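Local coordinates for insecticidal crystal protein Cry35Ab1 (Bacillus thuringiensis, PDB 4JP0), which forms, together with Cry34Ab1, a binary insecticidal toxin active on western corn rootworm, whose primary target is probably the larval midgut epithelium, at residues N342-S345 against Y346-Q350; T368-P371 against K372-I376; W70-N74 against D75-V79; T235-Q239 against K240-I244. All coordinates share one frame; numbering follows the deposited sequence.

Interaction 1: N342-S345 against Y346-Q350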
# COMPACT_ATOMS: atom_id res chain seq x y z
N ASN A 342 -13.91 -20.46 -7.95
CA ASN A 342 -15.07 -20.80 -8.75
C ASN A 342 -14.71 -21.94 -9.63
O ASN A 342 -13.60 -21.97 -10.14
CB ASN A 342 -15.46 -19.62 -9.65
CG ASN A 342 -16.28 -18.61 -8.93
OD1 ASN A 342 -17.52 -18.72 -8.92
ND2 ASN A 342 -15.62 -17.63 -8.30
N VAL A 343 -15.63 -22.88 -9.82
CA VAL A 343 -15.33 -23.96 -10.76
C VAL A 343 -16.16 -23.84 -12.04
O VAL A 343 -17.26 -23.23 -12.06
CB VAL A 343 -15.58 -25.34 -10.13
CG1 VAL A 343 -14.56 -25.61 -9.04
CG2 VAL A 343 -17.00 -25.42 -9.57
N THR A 344 -15.66 -24.42 -13.12
CA THR A 344 -16.46 -24.42 -14.34
C THR A 344 -16.25 -25.76 -14.99
O THR A 344 -15.25 -26.44 -14.78
CB THR A 344 -16.15 -23.19 -15.25
OG1 THR A 344 -17.06 -23.15 -16.35
CG2 THR A 344 -14.76 -23.29 -15.91
N SER A 345 -17.22 -26.19 -15.77
CA SER A 345 -17.16 -27.54 -16.29
C SER A 345 -17.37 -27.67 -17.78
O SER A 345 -17.77 -26.72 -18.47
CB SER A 345 -18.24 -28.35 -15.59
OG SER A 345 -19.51 -27.82 -15.92
N TYR A 346 -17.10 -28.88 -18.27
CA TYR A 346 -17.33 -29.22 -19.65
C TYR A 346 -17.72 -30.69 -19.73
O TYR A 346 -16.96 -31.54 -19.33
CB TYR A 346 -16.08 -29.03 -20.47
CG TYR A 346 -16.37 -29.23 -21.90
CD1 TYR A 346 -17.32 -28.45 -22.53
CD2 TYR A 346 -15.72 -30.22 -22.63
CE1 TYR A 346 -17.61 -28.64 -23.87
CE2 TYR A 346 -16.01 -30.41 -23.98
CZ TYR A 346 -16.96 -29.61 -24.59
OH TYR A 346 -17.27 -29.79 -25.93
N PRO A 347 -18.92 -30.99 -20.22
CA PRO A 347 -19.90 -30.00 -20.67
C PRO A 347 -20.30 -29.06 -19.55
O PRO A 347 -20.25 -29.46 -18.39
CB PRO A 347 -21.10 -30.86 -21.10
CG PRO A 347 -20.55 -32.20 -21.33
CD PRO A 347 -19.41 -32.37 -20.33
N ASN A 348 -20.72 -27.85 -19.89
CA ASN A 348 -21.01 -26.83 -18.86
C ASN A 348 -22.42 -26.97 -18.25
O ASN A 348 -23.40 -26.39 -18.73
CB ASN A 348 -20.77 -25.41 -19.39
CG ASN A 348 -20.80 -24.34 -18.29
OD1 ASN A 348 -21.34 -24.57 -17.21
ND2 ASN A 348 -20.20 -23.18 -18.57
N HIS A 349 -22.50 -27.76 -17.17
CA HIS A 349 -23.76 -28.02 -16.50
C HIS A 349 -24.31 -26.77 -15.87
O HIS A 349 -25.52 -26.60 -15.81
CB HIS A 349 -23.62 -29.09 -15.41
CG HIS A 349 -23.21 -30.44 -15.90
ND1 HIS A 349 -23.01 -31.50 -15.05
CD2 HIS A 349 -22.99 -30.92 -17.15
CE1 HIS A 349 -22.69 -32.58 -15.75
NE2 HIS A 349 -22.66 -32.25 -17.03
N GLN A 350 -23.43 -25.90 -15.36
CA GLN A 350 -23.90 -24.66 -14.75
C GLN A 350 -24.52 -23.73 -15.79
O GLN A 350 -25.56 -23.11 -15.54
CB GLN A 350 -22.78 -23.95 -13.97
CG GLN A 350 -23.31 -22.84 -13.04
CD GLN A 350 -22.46 -22.67 -11.77
OE1 GLN A 350 -21.93 -23.65 -11.23
NE2 GLN A 350 -22.33 -21.43 -11.29

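Interaction 2: T368-P371 against K372-I376. Unlike the reference sequence in segment 372-376: Ile376 (reference Lys).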
# COMPACT_ATOMS: atom_id res chain seq x y z
N THR A 368 -26.04 -26.42 -25.76
CA THR A 368 -24.96 -26.95 -24.90
C THR A 368 -24.47 -28.31 -25.28
O THR A 368 -23.46 -28.77 -24.74
CB THR A 368 -25.46 -27.08 -23.49
OG1 THR A 368 -26.55 -28.01 -23.47
CG2 THR A 368 -26.06 -25.76 -23.01
N ASN A 369 -25.20 -28.97 -26.18
CA ASN A 369 -24.89 -30.34 -26.57
C ASN A 369 -25.23 -31.34 -25.49
O ASN A 369 -24.89 -32.52 -25.60
CB ASN A 369 -23.42 -30.50 -26.92
CG ASN A 369 -23.17 -30.30 -28.38
OD1 ASN A 369 -23.12 -29.16 -28.86
ND2 ASN A 369 -22.98 -31.40 -29.10
N ILE A 370 -25.91 -30.88 -24.45
CA ILE A 370 -26.32 -31.78 -23.37
C ILE A 370 -27.73 -32.37 -23.62
O ILE A 370 -28.67 -31.62 -23.85
CB ILE A 370 -26.27 -31.03 -22.05
CG1 ILE A 370 -24.84 -30.54 -21.78
CG2 ILE A 370 -26.73 -31.88 -20.92
CD1 ILE A 370 -24.77 -29.56 -20.59
N PRO A 371 -27.87 -33.70 -23.58
CA PRO A 371 -29.16 -34.36 -23.87
C PRO A 371 -30.29 -33.96 -22.91
O PRO A 371 -30.03 -33.69 -21.74
CB PRO A 371 -28.84 -35.86 -23.68
CG PRO A 371 -27.35 -35.97 -23.74
CD PRO A 371 -26.79 -34.66 -23.27
N LYS A 372 -31.53 -33.97 -23.39
CA LYS A 372 -32.65 -33.56 -22.55
C LYS A 372 -32.76 -34.39 -21.27
O LYS A 372 -32.98 -33.84 -20.19
CB LYS A 372 -33.95 -33.59 -23.33
CG LYS A 372 -35.19 -33.27 -22.50
CD LYS A 372 -36.44 -33.27 -23.36
CE LYS A 372 -37.65 -32.69 -22.61
NZ LYS A 372 -38.94 -32.62 -23.43
N SER A 373 -32.56 -35.70 -21.36
CA SER A 373 -32.68 -36.50 -20.15
C SER A 373 -31.65 -36.00 -19.13
O SER A 373 -31.95 -35.90 -17.95
CB SER A 373 -32.49 -38.00 -20.43
OG SER A 373 -31.19 -38.24 -20.93
N THR A 374 -30.46 -35.66 -19.59
CA THR A 374 -29.43 -35.18 -18.67
C THR A 374 -29.82 -33.84 -18.08
O THR A 374 -29.57 -33.58 -16.90
CB THR A 374 -28.09 -35.05 -19.37
OG1 THR A 374 -27.62 -36.36 -19.73
CG2 THR A 374 -27.05 -34.51 -18.41
N LEU A 375 -30.39 -32.98 -18.93
CA LEU A 375 -30.84 -31.67 -18.48
C LEU A 375 -31.84 -31.83 -17.33
O LEU A 375 -31.82 -31.09 -16.35
CB LEU A 375 -31.47 -30.91 -19.64
CG LEU A 375 -30.49 -30.40 -20.68
CD1 LEU A 375 -31.24 -29.68 -21.78
CD2 LEU A 375 -29.39 -29.52 -20.06
N ILE A 376 -32.71 -32.82 -17.46
CA ILE A 376 -33.67 -33.07 -16.40
C ILE A 376 -32.98 -33.62 -15.14
O ILE A 376 -33.28 -33.17 -14.02
CB ILE A 376 -34.74 -33.99 -16.91
CG1 ILE A 376 -35.52 -33.29 -18.03
CG2 ILE A 376 -35.63 -34.43 -15.74
CD1 ILE A 376 -36.60 -34.15 -18.66

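Interaction 3: W70-N74 against D75-V79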
# COMPACT_ATOMS: atom_id res chain seq x y z
N TRP A 70 11.95 14.85 11.86
CA TRP A 70 11.82 15.58 13.12
C TRP A 70 11.22 14.67 14.18
O TRP A 70 10.21 13.97 13.95
CB TRP A 70 10.99 16.86 12.96
CG TRP A 70 11.67 18.01 12.27
CD1 TRP A 70 12.78 17.99 11.44
CD2 TRP A 70 11.25 19.36 12.32
NE1 TRP A 70 13.05 19.27 10.98
CE2 TRP A 70 12.12 20.12 11.52
CE3 TRP A 70 10.21 20.00 12.99
CZ2 TRP A 70 11.99 21.50 11.38
CZ3 TRP A 70 10.07 21.37 12.83
CH2 TRP A 70 10.96 22.09 12.03
N ASN A 71 11.79 14.75 15.37
CA ASN A 71 11.47 13.83 16.41
C ASN A 71 11.53 14.58 17.73
O ASN A 71 12.49 15.28 17.98
CB ASN A 71 12.52 12.72 16.37
CG ASN A 71 12.37 11.69 17.47
OD1 ASN A 71 11.64 10.70 17.31
ND2 ASN A 71 13.12 11.86 18.58
N VAL A 72 10.48 14.47 18.52
CA VAL A 72 10.41 15.24 19.75
C VAL A 72 10.82 14.41 20.95
O VAL A 72 10.29 13.31 21.18
CB VAL A 72 8.98 15.75 19.99
CG1 VAL A 72 8.87 16.53 21.32
CG2 VAL A 72 8.54 16.60 18.80
N ASN A 73 11.76 14.93 21.72
CA ASN A 73 12.16 14.28 22.97
C ASN A 73 12.26 15.36 24.03
O ASN A 73 13.02 16.30 23.87
CB ASN A 73 13.53 13.67 22.84
CG ASN A 73 13.56 12.45 21.97
OD1 ASN A 73 14.41 12.34 21.06
ND2 ASN A 73 12.67 11.49 22.26
N ASN A 74 11.48 15.24 25.09
CA ASN A 74 11.57 16.24 26.16
C ASN A 74 11.56 17.69 25.68
O ASN A 74 12.42 18.49 26.03
CB ASN A 74 12.82 15.94 27.00
CG ASN A 74 12.76 14.54 27.65
OD1 ASN A 74 11.76 14.19 28.26
ND2 ASN A 74 13.83 13.76 27.51
N ASP A 75 10.60 17.99 24.81
CA ASP A 75 10.37 19.35 24.30
C ASP A 75 11.41 19.87 23.36
O ASP A 75 11.34 21.03 22.97
CB ASP A 75 10.17 20.36 25.43
CG ASP A 75 9.04 19.95 26.36
OD1 ASP A 75 7.98 19.50 25.92
OD2 ASP A 75 9.28 20.09 27.67
N LYS A 76 12.39 19.04 23.03
CA LYS A 76 13.42 19.46 22.08
C LYS A 76 13.19 18.68 20.81
O LYS A 76 12.52 17.65 20.84
CB LYS A 76 14.80 19.17 22.66
CG LYS A 76 15.08 19.95 23.94
CD LYS A 76 16.23 19.38 24.77
CE LYS A 76 15.83 18.24 25.70
NZ LYS A 76 15.10 18.69 26.91
N ILE A 77 13.74 19.15 19.68
CA ILE A 77 13.55 18.46 18.43
C ILE A 77 14.91 18.04 17.92
O ILE A 77 15.86 18.84 17.92
CB ILE A 77 12.94 19.37 17.33
CG1 ILE A 77 11.65 20.06 17.78
CG2 ILE A 77 12.73 18.54 16.09
CD1 ILE A 77 10.65 19.10 18.36
N ASN A 78 15.02 16.79 17.50
CA ASN A 78 16.18 16.34 16.79
C ASN A 78 15.69 15.55 15.59
O ASN A 78 14.48 15.52 15.32
CB ASN A 78 17.12 15.50 17.70
CG ASN A 78 16.54 14.15 18.01
OD1 ASN A 78 15.40 13.86 17.67
ND2 ASN A 78 17.34 13.28 18.64
N VAL A 79 16.60 15.00 14.78
CA VAL A 79 16.14 14.13 13.71
C VAL A 79 16.48 12.70 14.09
O VAL A 79 17.60 12.43 14.58
CB VAL A 79 16.69 14.49 12.30
CG1 VAL A 79 16.01 15.73 11.75
CG2 VAL A 79 18.29 14.63 12.30

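Interaction 4: T235-Q239 against K240-I244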
# COMPACT_ATOMS: atom_id res chain seq x y z
N THR A 235 -0.29 -18.26 -0.76
CA THR A 235 0.85 -17.67 -1.42
C THR A 235 2.06 -18.54 -1.24
O THR A 235 2.18 -19.21 -0.21
CB THR A 235 1.13 -16.26 -0.89
OG1 THR A 235 2.25 -15.70 -1.58
CG2 THR A 235 1.59 -16.33 0.57
N GLU A 236 2.93 -18.54 -2.23
CA GLU A 236 4.17 -19.29 -2.15
C GLU A 236 5.32 -18.34 -1.92
O GLU A 236 6.48 -18.75 -1.89
CB GLU A 236 4.43 -20.09 -3.43
CG GLU A 236 3.52 -21.30 -3.62
CD GLU A 236 3.84 -22.09 -4.87
OE1 GLU A 236 4.72 -21.65 -5.64
OE2 GLU A 236 3.20 -23.15 -5.08
N ILE A 237 5.00 -17.07 -1.76
CA ILE A 237 6.00 -16.05 -1.54
C ILE A 237 6.30 -15.94 -0.05
O ILE A 237 5.41 -16.04 0.78
CB ILE A 237 5.49 -14.70 -2.10
CG1 ILE A 237 5.19 -14.83 -3.59
CG2 ILE A 237 6.51 -13.56 -1.85
CD1 ILE A 237 6.32 -15.52 -4.36
N ASP A 238 7.58 -15.77 0.28
CA ASP A 238 7.98 -15.49 1.64
C ASP A 238 7.60 -14.03 1.97
O ASP A 238 8.08 -13.11 1.31
CB ASP A 238 9.48 -15.65 1.73
CG ASP A 238 10.01 -15.29 3.08
OD1 ASP A 238 9.23 -14.81 3.94
OD2 ASP A 238 11.20 -15.45 3.36
N GLN A 239 6.72 -13.83 2.94
CA GLN A 239 6.25 -12.46 3.21
C GLN A 239 7.28 -11.66 3.99
O GLN A 239 7.34 -10.44 3.89
CB GLN A 239 4.89 -12.43 3.95
CG GLN A 239 3.70 -13.11 3.22
CD GLN A 239 2.34 -12.52 3.61
OE1 GLN A 239 2.19 -11.30 3.78
NE2 GLN A 239 1.32 -13.38 3.71
N LYS A 240 8.07 -12.37 4.79
CA LYS A 240 9.12 -11.75 5.59
C LYS A 240 10.09 -10.96 4.72
O LYS A 240 10.41 -9.80 5.01
CB LYS A 240 9.90 -12.82 6.36
CG LYS A 240 9.49 -13.02 7.81
CD LYS A 240 10.03 -14.35 8.30
CE LYS A 240 10.62 -14.26 9.67
NZ LYS A 240 11.52 -15.44 9.88
N THR A 241 10.57 -11.57 3.65
CA THR A 241 11.57 -10.90 2.82
C THR A 241 11.02 -10.02 1.70
O THR A 241 11.79 -9.39 0.96
CB THR A 241 12.58 -11.92 2.26
OG1 THR A 241 11.90 -12.84 1.38
CG2 THR A 241 13.13 -12.79 3.37
N THR A 242 9.72 -9.97 1.57
CA THR A 242 9.11 -9.16 0.54
C THR A 242 8.33 -7.97 1.03
O THR A 242 8.87 -6.94 1.14
CB THR A 242 8.22 -9.98 -0.38
OG1 THR A 242 7.23 -10.65 0.37
CG2 THR A 242 9.00 -10.92 -1.07
N ILE A 243 7.07 -8.16 1.36
CA ILE A 243 6.18 -7.11 1.85
C ILE A 243 6.42 -6.63 3.29
O ILE A 243 6.36 -5.42 3.57
CB ILE A 243 4.71 -7.49 1.60
CG1 ILE A 243 3.81 -6.28 1.78
CG2 ILE A 243 4.26 -8.68 2.43
CD1 ILE A 243 2.68 -6.23 0.78
N ILE A 244 6.67 -7.55 4.22
CA ILE A 244 6.91 -7.11 5.57
C ILE A 244 8.20 -6.30 5.65
O ILE A 244 8.21 -5.18 6.12
CB ILE A 244 7.01 -8.29 6.56
CG1 ILE A 244 5.73 -9.12 6.54
CG2 ILE A 244 7.31 -7.74 7.99
CD1 ILE A 244 5.90 -10.51 7.21

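Interaction 1: N342-S345 against Y346-Q350
Ser345 OG donates a hydrogen bond to Pro347 O, 3.1 Å away. The donor arrives from the side of the carbonyl, at a C=O...O angle of 127°, and lies 27° out of the carbonyl plane. Ser345 holds its hydroxyl between its own backbone N and carbonyl carbon (chi1 64°), and from there it faces the chain as it doubles back. The same OG lies 3.2 Å from His349 N, at the first turn of the helix. The peptide before Pro347 is cis. Past the cis peptide, Asn348 CA lies 3.3 Å from Ser345 O, a CH...O contact. Asn348 is also the centre of an inverse gamma turn. The Asn348 and Thr344 side chains cross at about a right angle, with Asn348 ND2 3.8 Å from Thr344 OG1. The OD1 end of the same amide accepts from Gln351 N, a capping bond from the N-cap position. Strand 327-346 is still paired here, since Tyr346 bonds through its backbone to Asn308 of strand 307-323. The contact is thus a tight strand-to-helix turn with a cis-proline, closed by a serine hydroxyl and followed by an asparagine N-cap on helix 349-355.

Interaction 2: T368-P371 against K372-I376
Ile370 packs against the first turn of the helix that follows it. Its CB lies 4.0 Å from Leu375 CD2. The CG2 methyl makes the main contacts; chi1 to CG1 is -61°, which places CG2 opposite the backbone N. It meets Thr374 CG2 at 3.6 Å and Leu375 CD2 at 3.7 Å, so it sits against two consecutive helical residues. The Ile370 and Thr374 side chains cross at about a right angle. On the other branch, CG1 and CD1 turn to the 346-350 turn. Ile370 O is buried, with no polar partner in the model; the carbons CG and CD1 of Leu375 lie near it.

Pro371 is the N-cap residue. Its carbonyl oxygen accepts from Leu375 N at 2.9 Å, and the donor N lies close to the extension of the Pro371 C=O bond. The proline ring runs beside Thr374, pointing the same way, with Pro371 CD 4.0 Å from Thr374 OG1. That hydroxyl is hydrogen-bonded to Gln305 OE1. One step back, Thr368 OG1 accepts from Ile370 N at 3.1 Å, which forms an ST turn.

Residues 369-371 link helices 361-368 and 372-380. Leu375 reaches Tyr361 and Val364 of the preceding helix. Ile370 and Leu375 both rest on Ala352 of helix 349-355, so three helices meet here.

Interaction 3: W70-N74 against D75-V79
Asn71 and Asn78 are a hydrogen-bonded antiparallel pair whose side chains lie side by side, pointing the same way. Their amide planes are 38° apart. Asn71 ND2 donates to Asn78 OD1 at 3.2 Å, with the acceptor 19° out of the donor amide plane. Asn78 has CG between its backbone N and carbonyl carbon (chi1 72°), which turns OD1 toward Asn71. The other end of the Asn71 amide accepts from Gln89 NE2. Asn73 and Lys76 share this side of the strands.

The other side is apolar. Ile77 CG2 sits obliquely to the Trp70 indole, 3.7 Å above its plane and offset toward the rim. Trp70 CD1 also meets Val79 CG1 at 4.0 Å. Ile77 CD1 presses on Val72 CG2 at 3.3 Å, tighter than normal contact. Trp70 meets Trp47 edge-to-face; Val72 and Ile77 touch Trp91.

This beta hairpin, with a two-residue type I' loop (Asn74, Asp75), belongs to the beta-trefoil, ricin B-type lectin domain. The Lys76 chain bends back over the loop. The chemistry is two-sided: the apolar side joins the buried interior of the trefoil, while the bond from Lys76 NZ to Asn74 O (2.8 Å) and the Asp75-Lys108 salt bridge tie down the turn.

Interaction 4: T235-Q239 against K240-I244
Thr242 OG1 donates a hydrogen bond to Asp238 O at 2.8 Å, approaching 24° out of the carbonyl plane. The Thr242 hydroxyl lies between its own backbone N and carbonyl carbon (chi1 57°), which turns it back toward the loop. Ile244 N donates to Gln239 O at 3.0 Å, an i to i+5 bond.

Three more bonds are weak. Asp238 OD1 accepts from Lys240 N at 2.8 Å, but the N-H is badly aligned. Asp238 OD2 accepts from Thr241 OG1 at 3.3 Å, the two side chains crossing at about a right angle. Gln239 O also takes Thr242 N at 3.4 Å. The weak Asp238 OD1 to Lys240 N bond is a capping bond at the start of helix 240-247; the first turn is wide and of pi type.

Apolar contacts are few. Ile237 CG2 meets Thr242 CG2 at 3.7 Å, where the side chains cross nearly at right angles. Gln239 CB touches Ile244 CD1 at 3.9 Å.

The buried Gln239 side chain lies beside that of Ile243, pointing the same way; OE1 accepts from Ile251 N and NE2 donates to Met290 O. Upstream, Thr235 OG1 accepts from Ile237 N in an ST turn, and also bonds to Gln334 O of strand 327-346.

Interactions 1 and 2 are neighbours near the C-terminal end, their centres about 14 Å apart. They touch where Ile370 of 368-371 meets the turn of 346-350: Ile370 CG1 lies 3.8 Å from Pro347 CB, and Ile370 CD1 approaches His349 CD2. Interaction 4 stands apart, its centre about 34 Å from that of interaction 1. Strand 327-346 connects them, since Ile237 and Thr242 pack on it and residues 342-345 lie near its C-terminal end. Interaction 3 lies in the lectin-like domain, its centre about 63 Å from that of interaction 1 and on the opposite side of the chain's centre. All four are local turns or caps in a long monomer.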